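Local coordinates for protein choline kinase (Cryptosporidium parvum, PDB 3MES) that probably phosphorylates choline, and perhaps ethanolamine, using ATP and a divalent metal such as magnesium, at residues C168-A172 with L332-Y337; D193-L198 with A290-A294; L224-I228 with F399-L403. All coordinates share one frame; numbering follows the deposited sequence.

Interaction 1: residues C168-A172 with L332-Y337; sequences CVEVA and LFISVY
The Phe333 ring carries the Ala172 methyl over one face, with CB above the centre of the ring. Its rim meets two other side chains of 168-172. Cys168 SG lies in the ring plane, 3.6 Å from Phe333 CD1, a sulfur-aromatic contact made at the edge. Val171 CG2 comes to the same edge one ring atom further on, 4.1 Å from Phe333 CE1. The ring reaches these partners because its CG is anti to the backbone N (chi1 -180°), which swings the phenyl group toward the other helix although CB itself points along the interface. Tyr337 offers an edge instead: its CD1 is 3.8 Å from Ala172 O, near the ring plane, while its hydroxyl is hydrogen-bonded to His179. Beside the rings the contact is aliphatic. Val169 and Val336 cross at about a right angle, CG1 of Val169 lying 3.6 Å from CG2 of Val336, and Val336 CG1 rests 3.5 Å from Val169 O. Small Ala172, pointing at the partner helix, suits the close approach of the axes, 8.3 Å at a crossing angle of -37°, the two helix segments running in broadly the same direction. Helix 294-303 packs against the aromatic end, where Phe333 meets Phe302 edge-to-face and Val171 touches Tyr301. The valine end reaches the second subunit: Val169 packs on Val169 and Leu332 on Leu332 of that chain, so helices 165-179 and 327-342 join the buried core to the dimer interface.

Interaction 2: residues D193-L198 with A290-A294; sequences DKEPIL and AINFA
Ile197 and Pro196 lie against Ile291 and Asn292 where an Asx turn leads the loop 193-198 into helix 198-214, alongside strand 290-293. In the turn, Asp193 OD1 accepts from Glu195 N (2.7 Å), from above the carboxylate plane; Asp193 OD2 and Glu195 OE1 both pair with Lys200. Ile197 N gives a weak, bent bond to Ile291 O (3.2 Å, 120° at the hydrogen), and Pro196 CA sends a C-H to the same oxygen. A water ties Ile291 N (3.1 Å) to Asp193 O (3.2 Å). Leu198, its CG between backbone N and carbonyl carbon (chi1 70°), puts CD2 3.4 Å from Asn292 OD1 and 3.7 Å from Phe293 CD2. Pro196 CB sits over one face of the Phe293 ring, and Ile197 CD1 meets Ala290 CB at 3.9 Å. Asn292 OD1 accepts the N-H of Phe293, N-cap of helix 294-303, from above its carbonyl plane, not on a lone pair; ND2 bonds Asn267. The Ile291 side chain packs against backbone carbonyls of Asp193, Lys194 and Glu195, CG2 3.8 Å from Lys194 O. Ala290 and Asn292 pair with strand 262-265; Ile291 N and O turn to the loop, where a water and a weak bond replace a regular strand partner.

Interaction 3: residues L224-I228 with F399-L403; sequences LYSKI and FTHYL
Phe399 opens the contact by laying one face of its ring against Ile228, whose CG1 is a CH-pi partner 3.9 Å from the ring centroid and 26° off the normal, displaced toward the rim. Phe399 CG is anti to its own carbonyl carbon (chi1 -68°), which directs the ring to the side of helix 222-231. Phe399 CB, nearer the backbone, takes Leu224 CD2 at 3.5 Å, and at the far side of the ring Phe399 CE2 stands near the plane of the Tyr225 ring, at its edge, 4.4 Å from Tyr225 CD1. Next comes Thr400: its OG1 lies 3.5 Å from Leu224 CD2, the hydroxyl being hydrogen-bonded to Asn396 O one turn back. Tyr402 follows, running past Ile228 in the opposite direction, with Tyr402 CD2 3.8 Å from Ile228 CD1. Its hydroxyl is hydrogen-bonded to Glu231 of helix 222-231, which links the two helices beyond the apolar patch; Glu231 also pairs with Lys227 one turn back on its own helix. Leu403 closes the series: its CD2 lies 3.2 Å from Leu224 CD1, the side chains sliding past each other in opposite directions, and its CD1 is 4.2 Å from Ile228 CD1. The axes approach to 10.2 Å and cross at 55°, a separation filled by these larger side chains. Helix 364-376 packs against the buried side, Ile376 touching Tyr225 and Phe399, and Leu365 and Ile369 touching Tyr402. Tyr225 also reaches helix 198-214; on another side of helix 391-411, His401 is hydrogen-bonded to the hydroxyl of Tyr307, a magnesium-site residue.

Interaction 1 is buried and borders the second subunit, whereas interactions 2 and 3 are partly exposed and touch no other chain of the assembly. Interactions 1 and 3 join helices through apolar side chains, but in the first an alanine under a phenylalanine ring lets the axes come close, whereas in the last larger branched side chains face a phenylalanine and the axes stay further apart. Interaction 2 joins a loop to a strand and adds backbone and water bonds. It touches interaction 1 where Tyr337 OH lies 3.3 Å from Ala294 CB. Helix 198-214, which starts in interaction 2, runs on to Tyr225 of interaction 3, although those contacts stay about 11 Å apart at their nearest atoms.

Interaction 1: residues C168-A172 with L332-Y337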
loop_
_atom_site.group_PDB
_atom_site.type_symbol
_atom_site.label_atom_id
_atom_site.label_comp_id
_atom_site.label_asym_id
_atom_site.label_seq_id
_atom_site.Cartn_x
_atom_site.Cartn_y
_atom_site.Cartn_z
ATOM N N CYS B 168 -7.082 4.627 3.340
ATOM C CA CYS B 168 -8.193 3.689 3.428
ATOM C C CYS B 168 -7.934 2.423 2.620
ATOM O O CYS B 168 -8.073 1.308 3.129
ATOM C CB CYS B 168 -9.488 4.347 2.948
ATOM S SG CYS B 168 -10.909 3.238 2.943
ATOM N N VAL B 169 -7.550 2.599 1.359
ATOM C CA VAL B 169 -7.369 1.468 0.454
ATOM C C VAL B 169 -6.151 0.595 0.769
ATOM O O VAL B 169 -6.122 -0.578 0.395
ATOM C CB VAL B 169 -7.315 1.913 -1.019
ATOM C CG1 VAL B 169 -8.659 2.492 -1.444
ATOM C CG2 VAL B 169 -6.189 2.919 -1.234
ATOM N N GLU B 170 -5.150 1.150 1.445
ATOM C CA GLU B 170 -4.003 0.331 1.839
ATOM C C GLU B 170 -4.370 -0.640 2.957
ATOM O O GLU B 170 -3.937 -1.792 2.956
ATOM C CB GLU B 170 -2.795 1.173 2.254
ATOM C CG GLU B 170 -1.676 0.317 2.845
ATOM C CD GLU B 170 -0.330 1.013 2.874
ATOM O OE1 GLU B 170 -0.288 2.256 2.760
ATOM O OE2 GLU B 170 0.691 0.307 3.012
ATOM N N VAL B 171 -5.172 -0.175 3.909
ATOM C CA VAL B 171 -5.643 -1.049 4.976
ATOM C C VAL B 171 -6.532 -2.161 4.421
ATOM O O VAL B 171 -6.387 -3.324 4.799
ATOM C CB VAL B 171 -6.379 -0.266 6.083
ATOM C CG1 VAL B 171 -7.068 0.955 5.504
ATOM C CG2 VAL B 171 -7.369 -1.168 6.813
ATOM N N ALA B 172 -7.441 -1.804 3.515
ATOM C CA ALA B 172 -8.319 -2.791 2.886
ATOM C C ALA B 172 -7.499 -3.857 2.172
ATOM O O ALA B 172 -7.889 -5.022 2.119
ATOM C CB ALA B 172 -9.290 -2.117 1.914
ATOM N N LEU B 332 -15.012 1.985 -2.270
ATOM C CA LEU B 332 -13.621 1.940 -2.701
ATOM C C LEU B 332 -12.863 0.915 -1.865
ATOM O O LEU B 332 -12.101 0.105 -2.391
ATOM C CB LEU B 332 -12.972 3.317 -2.579
ATOM C CG LEU B 332 -13.557 4.387 -3.502
ATOM C CD1 LEU B 332 -12.925 5.746 -3.228
ATOM C CD2 LEU B 332 -13.378 3.987 -4.961
ATOM N N PHE B 333 -13.087 0.946 -0.557
ATOM C CA PHE B 333 -12.450 -0.008 0.338
ATOM C C PHE B 333 -12.770 -1.426 -0.107
ATOM O O PHE B 333 -11.875 -2.256 -0.288
ATOM C CB PHE B 333 -12.930 0.206 1.773
ATOM C CG PHE B 333 -12.315 -0.740 2.767
ATOM C CD1 PHE B 333 -11.256 -0.338 3.562
ATOM C CD2 PHE B 333 -12.799 -2.031 2.907
ATOM C CE1 PHE B 333 -10.690 -1.204 4.479
ATOM C CE2 PHE B 333 -12.237 -2.902 3.821
ATOM C CZ PHE B 333 -11.183 -2.488 4.609
ATOM N N ILE B 334 -14.056 -1.693 -0.300
ATOM C CA ILE B 334 -14.521 -3.038 -0.594
ATOM C C ILE B 334 -14.083 -3.522 -1.971
ATOM O O ILE B 334 -13.874 -4.718 -2.175
ATOM C CB ILE B 334 -16.049 -3.143 -0.438
ATOM C CG1 ILE B 334 -16.421 -3.015 1.043
ATOM C CG2 ILE B 334 -16.556 -4.459 -1.013
ATOM C CD1 ILE B 334 -17.906 -2.846 1.286
ATOM N N SER B 335 -13.941 -2.594 -2.911
ATOM C CA SER B 335 -13.454 -2.931 -4.243
ATOM C C SER B 335 -12.001 -3.385 -4.184
ATOM O O SER B 335 -11.613 -4.353 -4.842
ATOM C CB SER B 335 -13.584 -1.733 -5.185
ATOM O OG SER B 335 -14.937 -1.349 -5.320
ATOM N N VAL B 336 -11.199 -2.675 -3.400
ATOM C CA VAL B 336 -9.791 -3.018 -3.243
ATOM C C VAL B 336 -9.646 -4.317 -2.460
ATOM O O VAL B 336 -8.811 -5.161 -2.784
ATOM C CB VAL B 336 -9.014 -1.900 -2.522
ATOM C CG1 VAL B 336 -7.571 -2.324 -2.285
ATOM C CG2 VAL B 336 -9.076 -0.609 -3.322
ATOM N N TYR B 337 -10.468 -4.466 -1.427
ATOM C CA TYR B 337 -10.480 -5.675 -0.612
ATOM C C TYR B 337 -10.693 -6.908 -1.484
ATOM O O TYR B 337 -9.889 -7.843 -1.468
ATOM C CB TYR B 337 -11.579 -5.585 0.457
ATOM C CG TYR B 337 -11.796 -6.868 1.233
ATOM C CD1 TYR B 337 -11.042 -7.155 2.366
ATOM C CD2 TYR B 337 -12.755 -7.790 0.834
ATOM C CE1 TYR B 337 -11.235 -8.324 3.075
ATOM C CE2 TYR B 337 -12.955 -8.962 1.537
ATOM C CZ TYR B 337 -12.193 -9.225 2.658
ATOM O OH TYR B 337 -12.389 -10.392 3.364
#

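Interaction 2: residues D193-L198 with A290-A294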
loop_
_atom_site.group_PDB
_atom_site.type_symbol
_atom_site.label_atom_id
_atom_site.label_comp_id
_atom_site.label_asym_id
_atom_site.label_seq_id
_atom_site.Cartn_x
_atom_site.Cartn_y
_atom_site.Cartn_z
ATOM N N ASP B 193 -10.189 -22.842 15.453
ATOM C CA ASP B 193 -11.625 -22.961 15.242
ATOM C C ASP B 193 -12.018 -22.473 13.851
ATOM O O ASP B 193 -11.651 -21.374 13.441
ATOM C CB ASP B 193 -12.382 -22.178 16.316
ATOM C CG ASP B 193 -13.887 -22.226 16.125
ATOM O OD1 ASP B 193 -14.370 -23.083 15.356
ATOM O OD2 ASP B 193 -14.588 -21.400 16.748
ATOM N N LYS B 194 -12.764 -23.297 13.126
ATOM C CA LYS B 194 -13.213 -22.937 11.786
ATOM C C LYS B 194 -14.550 -22.193 11.806
ATOM O O LYS B 194 -15.054 -21.781 10.761
ATOM C CB LYS B 194 -13.312 -24.183 10.902
ATOM C CG LYS B 194 -11.973 -24.861 10.634
ATOM C CD LYS B 194 -12.139 -26.082 9.741
ATOM C CE LYS B 194 -10.794 -26.617 9.270
ATOM N NZ LYS B 194 -9.972 -27.149 10.396
ATOM N N GLU B 195 -15.118 -22.021 12.996
ATOM C CA GLU B 195 -16.383 -21.302 13.138
ATOM C C GLU B 195 -16.155 -19.838 13.495
ATOM O O GLU B 195 -15.217 -19.512 14.220
ATOM C CB GLU B 195 -17.267 -21.961 14.200
ATOM C CG GLU B 195 -17.762 -23.349 13.826
ATOM C CD GLU B 195 -18.803 -23.881 14.797
ATOM O OE1 GLU B 195 -18.886 -23.365 15.934
ATOM O OE2 GLU B 195 -19.539 -24.816 14.421
ATOM N N PRO B 196 -17.026 -18.950 12.990
ATOM C CA PRO B 196 -16.935 -17.529 13.297
ATOM C C PRO B 196 -17.054 -17.303 14.800
ATOM O O PRO B 196 -17.695 -18.088 15.497
ATOM C CB PRO B 196 -18.143 -16.932 12.568
ATOM C CG PRO B 196 -19.082 -18.072 12.373
ATOM C CD PRO B 196 -18.211 -19.270 12.177
ATOM N N ILE B 197 -16.444 -16.232 15.293
ATOM C CA ILE B 197 -16.382 -15.992 16.727
ATOM C C ILE B 197 -17.377 -14.932 17.191
ATOM O O ILE B 197 -17.599 -14.763 18.390
ATOM C CB ILE B 197 -14.963 -15.561 17.141
ATOM C CG1 ILE B 197 -14.780 -15.689 18.654
ATOM C CG2 ILE B 197 -14.675 -14.143 16.655
ATOM C CD1 ILE B 197 -13.355 -15.497 19.109
ATOM N N LEU B 198 -17.984 -14.231 16.238
ATOM C CA LEU B 198 -18.777 -13.045 16.551
ATOM C C LEU B 198 -19.845 -13.267 17.621
ATOM O O LEU B 198 -20.013 -12.438 18.515
ATOM C CB LEU B 198 -19.395 -12.440 15.284
ATOM C CG LEU B 198 -20.516 -13.189 14.564
ATOM C CD1 LEU B 198 -21.180 -12.270 13.555
ATOM C CD2 LEU B 198 -19.994 -14.449 13.890
ATOM N N ALA B 290 -9.255 -14.176 15.108
ATOM C CA ALA B 290 -9.846 -15.506 15.017
ATOM C C ALA B 290 -10.773 -15.553 13.806
ATOM O O ALA B 290 -11.175 -14.510 13.284
ATOM C CB ALA B 290 -10.612 -15.833 16.287
ATOM N N ILE B 291 -11.110 -16.755 13.352
ATOM C CA ILE B 291 -12.014 -16.881 12.219
ATOM C C ILE B 291 -13.294 -16.102 12.497
ATOM O O ILE B 291 -13.774 -16.064 13.630
ATOM C CB ILE B 291 -12.367 -18.347 11.910
ATOM C CG1 ILE B 291 -11.107 -19.133 11.551
ATOM C CG2 ILE B 291 -13.378 -18.417 10.772
ATOM C CD1 ILE B 291 -10.470 -18.700 10.249
ATOM N N ASN B 292 -13.844 -15.485 11.456
ATOM C CA ASN B 292 -15.031 -14.656 11.603
ATOM C C ASN B 292 -15.544 -14.228 10.235
ATOM O O ASN B 292 -14.835 -14.355 9.233
ATOM C CB ASN B 292 -14.702 -13.425 12.454
ATOM C CG ASN B 292 -15.943 -12.684 12.928
ATOM O OD1 ASN B 292 -17.071 -13.127 12.712
ATOM N ND2 ASN B 292 -15.734 -11.547 13.584
ATOM N N PHE B 293 -16.778 -13.733 10.190
ATOM C CA PHE B 293 -17.333 -13.211 8.949
ATOM C C PHE B 293 -16.510 -12.021 8.468
ATOM O O PHE B 293 -16.263 -11.085 9.227
ATOM C CB PHE B 293 -18.800 -12.801 9.132
ATOM C CG PHE B 293 -19.758 -13.962 9.188
ATOM C CD1 PHE B 293 -19.789 -14.903 8.173
ATOM C CD2 PHE B 293 -20.638 -14.102 10.247
ATOM C CE1 PHE B 293 -20.674 -15.972 8.218
ATOM C CE2 PHE B 293 -21.527 -15.164 10.298
ATOM C CZ PHE B 293 -21.546 -16.099 9.283
ATOM N N ALA B 294 -16.084 -12.059 7.209
ATOM C CA ALA B 294 -15.304 -10.964 6.638
ATOM C C ALA B 294 -15.956 -9.615 6.915
ATOM O O ALA B 294 -15.276 -8.648 7.250
ATOM C CB ALA B 294 -15.116 -11.166 5.140
HETATM O O HOH W 1 -10.239 -19.127 15.206
#

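Interaction 3: residues L224-I228 with F399-L403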
loop_
_atom_site.group_PDB
_atom_site.type_symbol
_atom_site.label_atom_id
_atom_site.label_comp_id
_atom_site.label_asym_id
_atom_site.label_seq_id
_atom_site.Cartn_x
_atom_site.Cartn_y
_atom_site.Cartn_z
ATOM N N LEU B 224 -30.333 1.723 29.160
ATOM C CA LEU B 224 -29.685 1.385 27.899
ATOM C C LEU B 224 -29.159 -0.046 27.944
ATOM O O LEU B 224 -29.502 -0.879 27.105
ATOM C CB LEU B 224 -28.535 2.359 27.626
ATOM C CG LEU B 224 -27.817 2.271 26.279
ATOM C CD1 LEU B 224 -28.808 2.400 25.134
ATOM C CD2 LEU B 224 -26.743 3.342 26.181
ATOM N N TYR B 225 -28.324 -0.320 28.940
ATOM C CA TYR B 225 -27.747 -1.642 29.134
ATOM C C TYR B 225 -28.815 -2.725 29.063
ATOM O O TYR B 225 -28.607 -3.782 28.465
ATOM C CB TYR B 225 -27.027 -1.696 30.482
ATOM C CG TYR B 225 -26.605 -3.080 30.919
ATOM C CD1 TYR B 225 -25.375 -3.601 30.546
ATOM C CD2 TYR B 225 -27.432 -3.857 31.718
ATOM C CE1 TYR B 225 -24.983 -4.863 30.949
ATOM C CE2 TYR B 225 -27.048 -5.119 32.127
ATOM C CZ TYR B 225 -25.822 -5.618 31.741
ATOM O OH TYR B 225 -25.434 -6.874 32.146
ATOM N N SER B 226 -29.962 -2.448 29.673
ATOM C CA SER B 226 -31.046 -3.416 29.740
ATOM C C SER B 226 -31.636 -3.684 28.359
ATOM O O SER B 226 -31.958 -4.826 28.024
ATOM C CB SER B 226 -32.132 -2.926 30.697
ATOM O OG SER B 226 -32.910 -4.006 31.179
ATOM N N LYS B 227 -31.772 -2.631 27.557
ATOM C CA LYS B 227 -32.318 -2.765 26.210
ATOM C C LYS B 227 -31.372 -3.550 25.305
ATOM O O LYS B 227 -31.807 -4.266 24.405
ATOM C CB LYS B 227 -32.605 -1.390 25.602
ATOM C CG LYS B 227 -33.392 -1.448 24.298
ATOM C CD LYS B 227 -34.867 -1.712 24.554
ATOM C CE LYS B 227 -35.535 -2.366 23.350
ATOM N NZ LYS B 227 -35.235 -1.655 22.076
ATOM N N ILE B 228 -30.073 -3.409 25.550
ATOM C CA ILE B 228 -29.067 -4.120 24.771
ATOM C C ILE B 228 -29.132 -5.619 25.038
ATOM O O ILE B 228 -28.932 -6.429 24.132
ATOM C CB ILE B 228 -27.648 -3.607 25.084
ATOM C CG1 ILE B 228 -27.498 -2.153 24.633
ATOM C CG2 ILE B 228 -26.598 -4.488 24.416
ATOM C CD1 ILE B 228 -27.741 -1.946 23.154
ATOM N N PHE B 399 -23.318 1.438 22.885
ATOM C CA PHE B 399 -24.706 0.993 22.972
ATOM C C PHE B 399 -25.628 2.014 22.316
ATOM O O PHE B 399 -26.436 1.671 21.458
ATOM C CB PHE B 399 -25.127 0.756 24.427
ATOM C CG PHE B 399 -24.433 -0.408 25.082
ATOM C CD1 PHE B 399 -23.915 -1.443 24.321
ATOM C CD2 PHE B 399 -24.321 -0.478 26.460
ATOM C CE1 PHE B 399 -23.282 -2.515 24.920
ATOM C CE2 PHE B 399 -23.693 -1.547 27.065
ATOM C CZ PHE B 399 -23.172 -2.570 26.293
ATOM N N THR B 400 -25.500 3.271 22.725
ATOM C CA THR B 400 -26.253 4.352 22.107
ATOM C C THR B 400 -26.179 4.239 20.587
ATOM O O THR B 400 -27.201 4.259 19.902
ATOM C CB THR B 400 -25.714 5.732 22.537
ATOM O OG1 THR B 400 -25.901 5.906 23.947
ATOM C CG2 THR B 400 -26.435 6.848 21.796
ATOM N N HIS B 401 -24.963 4.108 20.068
ATOM C CA HIS B 401 -24.753 4.070 18.624
ATOM C C HIS B 401 -25.348 2.825 17.974
ATOM O O HIS B 401 -25.723 2.854 16.801
ATOM C CB HIS B 401 -23.266 4.201 18.281
ATOM C CG HIS B 401 -22.718 5.579 18.493
ATOM N ND1 HIS B 401 -21.378 5.824 18.704
ATOM C CD2 HIS B 401 -23.332 6.784 18.538
ATOM C CE1 HIS B 401 -21.189 7.122 18.861
ATOM N NE2 HIS B 401 -22.360 7.727 18.766
ATOM N N TYR B 402 -25.434 1.736 18.732
ATOM C CA TYR B 402 -26.096 0.533 18.240
ATOM C C TYR B 402 -27.558 0.823 17.926
ATOM O O TYR B 402 -28.044 0.513 16.839
ATOM C CB TYR B 402 -26.017 -0.602 19.261
ATOM C CG TYR B 402 -26.943 -1.745 18.921
ATOM C CD1 TYR B 402 -26.527 -2.775 18.090
ATOM C CD2 TYR B 402 -28.244 -1.781 19.408
ATOM C CE1 TYR B 402 -27.373 -3.817 17.765
ATOM C CE2 TYR B 402 -29.098 -2.818 19.087
ATOM C CZ TYR B 402 -28.654 -3.834 18.264
ATOM O OH TYR B 402 -29.494 -4.870 17.939
ATOM N N LEU B 403 -28.255 1.408 18.893
ATOM C CA LEU B 403 -29.654 1.777 18.722
ATOM C C LEU B 403 -29.827 2.673 17.509
ATOM O O LEU B 403 -30.670 2.420 16.648
ATOM C CB LEU B 403 -30.170 2.488 19.975
ATOM C CG LEU B 403 -30.900 1.630 21.014
ATOM C CD1 LEU B 403 -30.610 0.149 20.828
ATOM C CD2 LEU B 403 -30.560 2.091 22.426
#